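Intracellular exo-alpha-(1->5)-L-arabinofuranosidase (Bifidobacterium longum, PDB 2Y2W) removes terminal alpha-L-arabinofuranosyl residues from arabinan and arabinoxylan during plant cell-wall breakdown, working as a retaining glycoside hydrolase of family 51. Local coordinates at residues 115-120 with 214-219; 210-215 with 235-240. All blocks are in the same frame, centred on the assembly; numbering follows the deposited sequence.

Overall arrangement
Both contacts gather round the end of strand 209-212, the fourth strand of an eight-stranded parallel beta/alpha barrel. Contact 2 (210-215 with 235-240) packs that strand on the outside against helix 227-244. Contact 1 (115-120 with 214-219) follows where the strand gives way to a loop and meets the loop after strand 107-110. Their centres lie about 12 Å apart, and they share Asn-214 and Glu-215, by similarity a sugar-binding residue and the catalytic proton donor/acceptor. Contact 1 borders the active site: the side chain of Asn-214 comes within about 3 Å of those of Asn-114 and Glu-340, the probable nucleophile. The touching side chains of contact 2 lie away from the site.

Contact 1: residues 115-120 with 214-219; sequences FVSNYN and NEMDGP
Val-116 presses its methyl CG1 against CB of Asn-214 at 3.8 Å, and this is the tight half of the contact. CG1 is placed between the backbone N and the carbonyl carbon of Val-116 (chi1 77°), and the two side chains meet at a slant. Asn-214 carries CG anti to its own N (chi1 -179°), which sends the amide away from the backbone N-H and on toward the probable sugar site. Its OD1 is bonded to Arg-109 NH2 and its ND2 to Gln-221 OE1.

The other half is looser and wet, although buried. Ser-117 OG stays 4.0 Å from Asn-214 O and 4.4 Å from Met-216 SD, without a direct bond to either. A water joins the two loops instead: it donates to Ser-117 OG at 2.6 Å and accepts from Asn-214 N at 3.0 Å. Ser-117 OG is also bonded to Gln-221 OE1, the same oxygen that holds the Asn-214 amide, and so the water and Gln-221 each bridge Ser-117 and Asn-214. Beyond Asn-214 the chain folds into a type I turn closed by Gly-218 N to Glu-215 O at 3.1 Å. Glu-215 makes no contact with the 115-120 loop; its OE2 is bonded to His-284 ND1.

In the clan GH-A arrangement the acid/base follows an asparagine at the end of the fourth strand, here Asn-214 and Glu-215, facing Glu-340 on the seventh, the probable nucleophile. Packing locates CB of Asn-214 and the bonds of OD1 and ND2 set the turn of its amide, consistent with a sugar ligand held beside the catalytic pair.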
loop_
_atom_site.group_PDB
_atom_site.type_symbol
_atom_site.label_atom_id
_atom_site.label_comp_id
_atom_site.label_asym_id
_atom_site.label_seq_id
_atom_site.Cartn_x
_atom_site.Cartn_y
_atom_site.Cartn_z
ATOM N N PHE D 115 -4.044 -12.700 15.144
ATOM C CA PHE D 115 -2.861 -12.110 15.767
ATOM C C PHE D 115 -1.857 -11.574 14.746
ATOM O O PHE D 115 -1.347 -10.469 14.904
ATOM C CB PHE D 115 -2.191 -13.139 16.700
ATOM C CG PHE D 115 -0.848 -12.713 17.223
ATOM C CD1 PHE D 115 -0.749 -11.812 18.279
ATOM C CD2 PHE D 115 0.321 -13.213 16.662
ATOM C CE1 PHE D 115 0.500 -11.415 18.769
ATOM C CE2 PHE D 115 1.572 -12.822 17.142
ATOM C CZ PHE D 115 1.660 -11.921 18.198
ATOM N N VAL D 116 -1.593 -12.360 13.703
ATOM C CA VAL D 116 -0.523 -12.077 12.734
ATOM C C VAL D 116 -0.749 -10.812 11.891
ATOM O O VAL D 116 0.214 -10.203 11.421
ATOM C CB VAL D 116 -0.231 -13.314 11.823
ATOM C CG1 VAL D 116 -1.289 -13.474 10.738
ATOM C CG2 VAL D 116 1.157 -13.231 11.205
ATOM N N SER D 117 -2.013 -10.413 11.731
ATOM C CA SER D 117 -2.377 -9.255 10.908
ATOM C C SER D 117 -1.866 -7.901 11.425
ATOM O O SER D 117 -1.830 -6.924 10.675
ATOM C CB SER D 117 -3.892 -9.207 10.692
ATOM O OG SER D 117 -4.302 -10.262 9.840
ATOM N N ASN D 118 -1.473 -7.848 12.695
ATOM C CA ASN D 118 -0.824 -6.657 13.247
ATOM C C ASN D 118 0.429 -7.015 14.047
ATOM O O ASN D 118 0.669 -6.492 15.137
ATOM C CB ASN D 118 -1.816 -5.806 14.061
ATOM C CG ASN D 118 -2.122 -6.391 15.431
ATOM O OD1 ASN D 118 -1.930 -5.727 16.448
ATOM N ND2 ASN D 118 -2.597 -7.632 15.464
ATOM N N TYR D 119 1.238 -7.901 13.470
ATOM C CA TYR D 119 2.416 -8.438 14.135
ATOM C C TYR D 119 3.693 -8.145 13.352
ATOM O O TYR D 119 3.755 -8.378 12.146
ATOM C CB TYR D 119 2.236 -9.946 14.343
ATOM C CG TYR D 119 3.436 -10.668 14.905
ATOM C CD1 TYR D 119 3.961 -10.336 16.158
ATOM C CD2 TYR D 119 4.041 -11.699 14.192
ATOM C CE1 TYR D 119 5.064 -11.008 16.677
ATOM C CE2 TYR D 119 5.142 -12.377 14.702
ATOM C CZ TYR D 119 5.645 -12.025 15.943
ATOM O OH TYR D 119 6.731 -12.699 16.438
ATOM N N ASN D 120 4.701 -7.624 14.045
ATOM C CA ASN D 120 6.016 -7.382 13.450
ATOM C C ASN D 120 6.972 -8.507 13.840
ATOM O O ASN D 120 7.325 -8.646 15.012
ATOM C CB ASN D 120 6.575 -6.030 13.896
ATOM C CG ASN D 120 5.557 -4.910 13.794
ATOM O OD1 ASN D 120 4.991 -4.661 12.728
ATOM N ND2 ASN D 120 5.323 -4.221 14.907
ATOM N N ASN D 214 -3.785 -13.908 6.845
ATOM C CA ASN D 214 -4.810 -14.636 7.576
ATOM C C ASN D 214 -6.189 -14.010 7.404
ATOM O O ASN D 214 -6.340 -12.789 7.501
ATOM C CB ASN D 214 -4.470 -14.693 9.063
ATOM C CG ASN D 214 -5.502 -15.455 9.861
ATOM O OD1 ASN D 214 -5.501 -16.685 9.880
ATOM N ND2 ASN D 214 -6.397 -14.729 10.519
ATOM N N GLU D 215 -7.184 -14.862 7.146
ATOM C CA GLU D 215 -8.601 -14.480 7.093
ATOM C C GLU D 215 -8.840 -13.065 6.559
ATOM O O GLU D 215 -9.565 -12.271 7.163
ATOM C CB GLU D 215 -9.258 -14.656 8.472
ATOM C CG GLU D 215 -9.403 -16.110 8.925
ATOM C CD GLU D 215 -10.113 -16.253 10.266
ATOM O OE1 GLU D 215 -9.845 -15.446 11.182
ATOM O OE2 GLU D 215 -10.939 -17.179 10.405
ATOM N N MET D 216 -8.233 -12.766 5.416
ATOM C CA MET D 216 -8.268 -11.421 4.840
ATOM C C MET D 216 -9.645 -10.998 4.320
ATOM O O MET D 216 -9.850 -9.828 3.991
ATOM C CB MET D 216 -7.203 -11.282 3.746
ATOM C CG MET D 216 -5.772 -11.445 4.250
ATOM S SD MET D 216 -5.313 -10.255 5.534
ATOM C CE MET D 216 -5.228 -8.747 4.572
ATOM N N ASP D 217 -10.581 -11.947 4.265
ATOM C CA ASP D 217 -11.960 -11.677 3.851
ATOM C C ASP D 217 -12.840 -11.242 5.020
ATOM O O ASP D 217 -13.862 -10.581 4.822
ATOM C CB ASP D 217 -12.573 -12.904 3.159
ATOM C CG ASP D 217 -12.731 -14.095 4.095
ATOM O OD1 ASP D 217 -11.906 -14.251 5.022
ATOM O OD2 ASP D 217 -13.684 -14.882 3.897
ATOM N N GLY D 218 -12.446 -11.626 6.232
ATOM C CA GLY D 218 -13.202 -11.290 7.435
ATOM C C GLY D 218 -13.089 -9.818 7.786
ATOM O O GLY D 218 -11.980 -9.296 7.884
ATOM N N PRO D 219 -14.236 -9.135 7.969
ATOM C CA PRO D 219 -14.253 -7.714 8.351
ATOM C C PRO D 219 -13.768 -7.444 9.783
ATOM O O PRO D 219 -13.669 -6.284 10.189
ATOM C CB PRO D 219 -15.730 -7.323 8.199
ATOM C CG PRO D 219 -16.323 -8.375 7.312
ATOM C CD PRO D 219 -15.590 -9.629 7.664
HETATM O O HOH W 1 -2.893 -11.199 7.882
#

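Contact 2: residues 210-215 with 235-240; sequences WCIGNE and DKVAHA
Ile-212 reaches helix 227-244 with two of its methyls. CG2 lies 3.8 Å from Val-237 CG1 and 3.9 Å from Val-237 CB, the two side chains running past each other in opposite senses. CD1, at the end of the longer branch, rests on Ala-238, 3.8 Å from its CB and 4.0 Å from its CA, close to the helix backbone. With CG1 beside the backbone N (chi1 -51°) and CG2 beside the carbonyl carbon, the branches part and meet consecutive residues of the helix. Trimming this residue to an alanine would probably leave Val-237 CG1 and Ala-238 CB without the methyls that meet them from strand 209-212, opening a gap there.

Strand 209-212 and helix 227-244 are the first two elements of a beta-alpha-beta unit of the barrel, completed by strand 249-252. Leu-250 of that strand touches both Ile-212 and Ala-238. Ile-212 is also the centre of an inverse gamma turn, and its carbonyl O is bonded to Tyr-230 OH of the same helix. On the helix surface turned outward, Lys-236 NZ forms a salt bridge with Glu-229 of a neighbouring subunit, while Asp-235 OD2 bonds to His-224 of that subunit.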
loop_
_atom_site.group_PDB
_atom_site.type_symbol
_atom_site.label_atom_id
_atom_site.label_comp_id
_atom_site.label_asym_id
_atom_site.label_seq_id
_atom_site.Cartn_x
_atom_site.Cartn_y
_atom_site.Cartn_z
ATOM N N TRP D 210 4.011 -21.978 3.848
ATOM C CA TRP D 210 3.787 -20.606 4.300
ATOM C C TRP D 210 2.360 -20.155 4.018
ATOM O O TRP D 210 1.825 -20.408 2.936
ATOM C CB TRP D 210 4.753 -19.641 3.605
ATOM C CG TRP D 210 6.198 -19.827 3.954
ATOM C CD1 TRP D 210 7.000 -20.872 3.599
ATOM C CD2 TRP D 210 7.024 -18.925 4.701
ATOM N NE1 TRP D 210 8.267 -20.687 4.093
ATOM C CE2 TRP D 210 8.310 -19.499 4.771
ATOM C CE3 TRP D 210 6.801 -17.688 5.321
ATOM C CZ2 TRP D 210 9.369 -18.880 5.432
ATOM C CZ3 TRP D 210 7.853 -17.075 5.979
ATOM C CH2 TRP D 210 9.122 -17.672 6.030
ATOM N N CYS D 211 1.757 -19.477 4.989
ATOM C CA CYS D 211 0.442 -18.872 4.809
ATOM C C CYS D 211 0.569 -17.377 4.533
ATOM O O CYS D 211 1.046 -16.613 5.377
ATOM C CB CYS D 211 -0.444 -19.118 6.030
ATOM S SG CYS D 211 -0.752 -20.855 6.353
ATOM N N ILE D 212 0.148 -16.972 3.339
ATOM C CA ILE D 212 0.218 -15.577 2.934
ATOM C C ILE D 212 -0.994 -14.824 3.485
ATOM O O ILE D 212 -2.042 -14.728 2.839
ATOM C CB ILE D 212 0.346 -15.435 1.397
ATOM C CG1 ILE D 212 1.489 -16.318 0.883
ATOM C CG2 ILE D 212 0.597 -13.983 1.007
ATOM C CD1 ILE D 212 1.381 -16.701 -0.569
ATOM N N GLY D 213 -0.834 -14.308 4.700
ATOM C CA GLY D 213 -1.898 -13.593 5.391
ATOM C C GLY D 213 -2.836 -14.514 6.136
ATOM O O GLY D 213 -2.706 -15.740 6.067
ATOM N N ASN D 214 -3.785 -13.908 6.845
ATOM C CA ASN D 214 -4.810 -14.636 7.576
ATOM C C ASN D 214 -6.189 -14.010 7.404
ATOM O O ASN D 214 -6.340 -12.789 7.501
ATOM C CB ASN D 214 -4.470 -14.693 9.063
ATOM C CG ASN D 214 -5.502 -15.455 9.861
ATOM O OD1 ASN D 214 -5.501 -16.685 9.880
ATOM N ND2 ASN D 214 -6.397 -14.729 10.519
ATOM N N GLU D 215 -7.184 -14.862 7.146
ATOM C CA GLU D 215 -8.601 -14.480 7.093
ATOM C C GLU D 215 -8.840 -13.065 6.559
ATOM O O GLU D 215 -9.565 -12.271 7.163
ATOM C CB GLU D 215 -9.258 -14.656 8.472
ATOM C CG GLU D 215 -9.403 -16.110 8.925
ATOM C CD GLU D 215 -10.113 -16.253 10.266
ATOM O OE1 GLU D 215 -9.845 -15.446 11.182
ATOM O OE2 GLU D 215 -10.939 -17.179 10.405
ATOM N N ASP D 235 -0.683 -12.458 -5.299
ATOM C CA ASP D 235 0.030 -12.701 -6.550
ATOM C C ASP D 235 1.452 -12.153 -6.481
ATOM O O ASP D 235 2.391 -12.816 -6.923
ATOM C CB ASP D 235 -0.724 -12.089 -7.738
ATOM C CG ASP D 235 -0.003 -12.295 -9.068
ATOM O OD1 ASP D 235 0.594 -13.375 -9.284
ATOM O OD2 ASP D 235 -0.042 -11.369 -9.904
ATOM N N LYS D 236 1.599 -10.951 -5.925
ATOM C CA LYS D 236 2.910 -10.324 -5.738
ATOM C C LYS D 236 3.786 -11.097 -4.748
ATOM O O LYS D 236 4.946 -11.393 -5.041
ATOM C CB LYS D 236 2.759 -8.868 -5.283
ATOM C CG LYS D 236 2.263 -7.915 -6.365
ATOM C CD LYS D 236 1.916 -6.543 -5.790
ATOM C CE LYS D 236 1.190 -5.668 -6.809
ATOM N NZ LYS D 236 -0.128 -6.230 -7.249
ATOM N N VAL D 237 3.217 -11.433 -3.589
ATOM C CA VAL D 237 3.959 -12.109 -2.519
ATOM C C VAL D 237 4.326 -13.555 -2.872
ATOM O O VAL D 237 5.460 -13.982 -2.640
ATOM C CB VAL D 237 3.207 -12.045 -1.161
ATOM C CG1 VAL D 237 4.006 -12.729 -0.060
ATOM C CG2 VAL D 237 2.931 -10.599 -0.776
ATOM N N ALA D 238 3.370 -14.297 -3.432
ATOM C CA ALA D 238 3.587 -15.702 -3.802
ATOM C C ALA D 238 4.649 -15.860 -4.886
ATOM O O ALA D 238 5.499 -16.749 -4.804
ATOM C CB ALA D 238 2.283 -16.357 -4.233
ATOM N N HIS D 239 4.596 -14.995 -5.896
ATOM C CA HIS D 239 5.594 -14.996 -6.964
ATOM C C HIS D 239 7.002 -14.722 -6.441
ATOM O O HIS D 239 7.937 -15.465 -6.749
ATOM C CB HIS D 239 5.241 -13.979 -8.054
ATOM C CG HIS D 239 6.396 -13.635 -8.942
ATOM N ND1 HIS D 239 7.096 -12.454 -8.828
ATOM C CD2 HIS D 239 6.998 -14.336 -9.932
ATOM C CE1 HIS D 239 8.068 -12.433 -9.722
ATOM N NE2 HIS D 239 8.029 -13.563 -10.406
ATOM N N ALA D 240 7.138 -13.651 -5.660
ATOM C CA ALA D 240 8.425 -13.219 -5.124
ATOM C C ALA D 240 9.042 -14.258 -4.195
ATOM O O ALA D 240 10.246 -14.505 -4.249
ATOM C CB ALA D 240 8.284 -11.882 -4.413
#